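Local atomic coordinates of iron-sulfur cluster assembly protein CyaY (Psychromonas ingrahamii, PDB entry 4HS5), a protein that probably binds iron and takes part in iron-sulfur cluster assembly, perhaps as a regulator of cluster biogenesis. Residues Met1-Phe6 against Arg51-His56. Numbering follows the deposited sequence.
Sequences MNDSEF and RQQPLH
A chi1 of 167° sets CG of Phe6 opposite its own amide N and carries the ring from helix 3-24 toward the turn after strand 46-52, while His56, whose CG lies anti to its carbonyl carbon (chi1 -59°), swings its imidazole back toward the helix start. The contact thus joins the first helix of the frataxin fold to the link between two neighbouring strands of its antiparallel sheet. Over one face of the Phe6 ring sits His56 CA, 3.7 Å from the centroid in a CH-pi contact; CE2 of the same ring lies 3.4 Å from Gln53 CA. Replacing Phe6 by an alanine is likely to leave a gap under His56 CA and beside Gln53 CA. Met1 SD approaches the imidazole obliquely, 4.7 Å from the His56 ring centroid. Asn2 and Glu5 close a capping box: Glu5 N donates to Asn2 OD1 (2.8 Å), Asn2 N to Glu5 OE1 (3.1 Å). The Arg51 guanidinium turns to helix 3-24, in a salt bridge with Asp11 and a cation-pi contact with Tyr14. The Asp3 carboxylate stacks on the Gln53 amide, planes 16° apart, and its OD1 accepts from His56 NE2 at 2.8 Å, nearly in the imidazole plane.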
loop_
_atom_site.group_PDB
_atom_site.type_symbol
_atom_site.label_atom_id
_atom_site.label_comp_id
_atom_site.label_asym_id
_atom_site.label_seq_id
_atom_site.Cartn_x
_atom_site.Cartn_y
_atom_site.Cartn_z
ATOM N N MET A 1 18.229 3.654 8.932
ATOM C CA MET A 1 17.190 4.567 8.471
ATOM C C MET A 1 16.723 5.424 9.634
ATOM O O MET A 1 16.511 4.914 10.739
ATOM C CB MET A 1 16.017 3.778 7.885
ATOM C CG MET A 1 14.947 4.635 7.235
ATOM S SD MET A 1 13.503 3.697 6.691
ATOM C CE MET A 1 14.244 2.546 5.526
ATOM N N ASN A 2 16.603 6.728 9.397
ATOM C CA ASN A 2 16.046 7.621 10.399
ATOM C C ASN A 2 14.632 8.010 10.012
ATOM O O ASN A 2 14.154 7.624 8.943
ATOM C CB ASN A 2 16.942 8.853 10.651
ATOM C CG ASN A 2 17.061 9.802 9.437
ATOM O OD1 ASN A 2 16.206 9.848 8.555
ATOM N ND2 ASN A 2 18.130 10.586 9.421
ATOM N N ASP A 3 13.964 8.784 10.855
ATOM C CA ASP A 3 12.584 9.160 10.576
ATOM C C ASP A 3 12.421 9.940 9.283
ATOM O O ASP A 3 11.489 9.691 8.522
ATOM C CB ASP A 3 12.021 9.979 11.729
ATOM C CG ASP A 3 11.900 9.181 12.991
ATOM O OD1 ASP A 3 11.998 7.941 12.914
ATOM O OD2 ASP A 3 11.695 9.796 14.056
ATOM N N SER A 4 13.321 10.883 9.036
ATOM C CA SER A 4 13.257 11.721 7.845
ATOM C C SER A 4 13.310 10.881 6.571
ATOM O O SER A 4 12.529 11.098 5.637
ATOM C CB SER A 4 14.407 12.725 7.847
ATOM O OG SER A 4 14.469 13.417 6.616
ATOM N N GLU A 5 14.229 9.920 6.551
ATOM C CA GLU A 5 14.375 8.986 5.434
ATOM C C GLU A 5 13.155 8.073 5.289
ATOM O O GLU A 5 12.711 7.787 4.179
ATOM C CB GLU A 5 15.645 8.158 5.616
ATOM C CG GLU A 5 16.911 9.012 5.511
ATOM C CD GLU A 5 18.132 8.360 6.133
ATOM O OE1 GLU A 5 18.001 7.274 6.725
ATOM O OE2 GLU A 5 19.229 8.947 6.029
ATOM N N PHE A 6 12.624 7.606 6.407
ATOM C CA PHE A 6 11.448 6.762 6.356
ATOM C C PHE A 6 10.313 7.551 5.722
ATOM O O PHE A 6 9.549 7.017 4.911
ATOM C CB PHE A 6 11.068 6.280 7.746
ATOM C CG PHE A 6 9.695 5.671 7.811
ATOM C CD1 PHE A 6 9.441 4.431 7.243
ATOM C CD2 PHE A 6 8.658 6.336 8.446
ATOM C CE1 PHE A 6 8.174 3.865 7.301
ATOM C CE2 PHE A 6 7.394 5.776 8.508
ATOM C CZ PHE A 6 7.152 4.538 7.931
ATOM N N ARG A 51 1.254 4.404 8.054
ATOM C CA ARG A 51 2.691 4.510 8.288
ATOM C C ARG A 51 2.912 4.475 9.772
ATOM O O ARG A 51 2.161 5.083 10.542
ATOM C CB ARG A 51 3.251 5.808 7.713
ATOM C CG ARG A 51 3.309 5.845 6.212
ATOM C CD ARG A 51 2.839 7.193 5.687
ATOM N NE ARG A 51 3.837 8.244 5.786
ATOM C CZ ARG A 51 4.247 8.972 4.755
ATOM N NH1 ARG A 51 3.745 8.750 3.545
ATOM N NH2 ARG A 51 5.163 9.917 4.929
ATOM N N GLN A 52 3.922 3.733 10.198
ATOM C CA GLN A 52 4.265 3.735 11.601
ATOM C C GLN A 52 5.698 4.205 11.746
ATOM O O GLN A 52 6.634 3.403 11.704
ATOM C CB GLN A 52 4.040 2.360 12.216
ATOM C CG GLN A 52 2.595 1.851 12.090
ATOM C CD GLN A 52 1.548 2.742 12.769
ATOM O OE1 GLN A 52 1.849 3.815 13.298
ATOM N NE2 GLN A 52 0.306 2.280 12.759
ATOM N N GLN A 53 5.846 5.521 11.890
ATOM C CA GLN A 53 7.150 6.179 11.899
ATOM C C GLN A 53 8.153 5.639 12.919
ATOM O O GLN A 53 9.299 5.395 12.566
ATOM C CB GLN A 53 7.006 7.697 12.048
ATOM C CG GLN A 53 8.312 8.454 11.839
ATOM C CD GLN A 53 8.494 9.593 12.823
ATOM O OE1 GLN A 53 8.705 10.741 12.433
ATOM N NE2 GLN A 53 8.429 9.275 14.109
ATOM N N PRO A 54 7.736 5.446 14.183
ATOM C CA PRO A 54 8.753 4.946 15.118
ATOM C C PRO A 54 9.255 3.533 14.795
ATOM O O PRO A 54 10.326 3.148 15.262
ATOM C CB PRO A 54 8.031 4.970 16.473
ATOM C CG PRO A 54 6.576 5.018 16.154
ATOM C CD PRO A 54 6.464 5.763 14.859
ATOM N N LEU A 55 8.503 2.789 13.990
ATOM C CA LEU A 55 8.852 1.415 13.648
ATOM C C LEU A 55 9.492 1.350 12.253
ATOM O O LEU A 55 10.010 0.311 11.831
ATOM C CB LEU A 55 7.581 0.567 13.663
ATOM C CG LEU A 55 6.837 0.597 14.999
ATOM C CD1 LEU A 55 5.346 0.410 14.808
ATOM C CD2 LEU A 55 7.392 -0.484 15.883
ATOM N N HIS A 56 9.438 2.477 11.554
ATOM C CA HIS A 56 9.799 2.553 10.145
ATOM C C HIS A 56 9.126 1.481 9.294
ATOM O O HIS A 56 9.735 0.936 8.380
ATOM C CB HIS A 56 11.317 2.516 9.978
ATOM C CG HIS A 56 12.017 3.635 10.680
ATOM N ND1 HIS A 56 13.321 3.541 11.109
ATOM C CD2 HIS A 56 11.599 4.878 11.009
ATOM C CE1 HIS A 56 13.673 4.679 11.684
ATOM N NE2 HIS A 56 12.647 5.506 11.637
#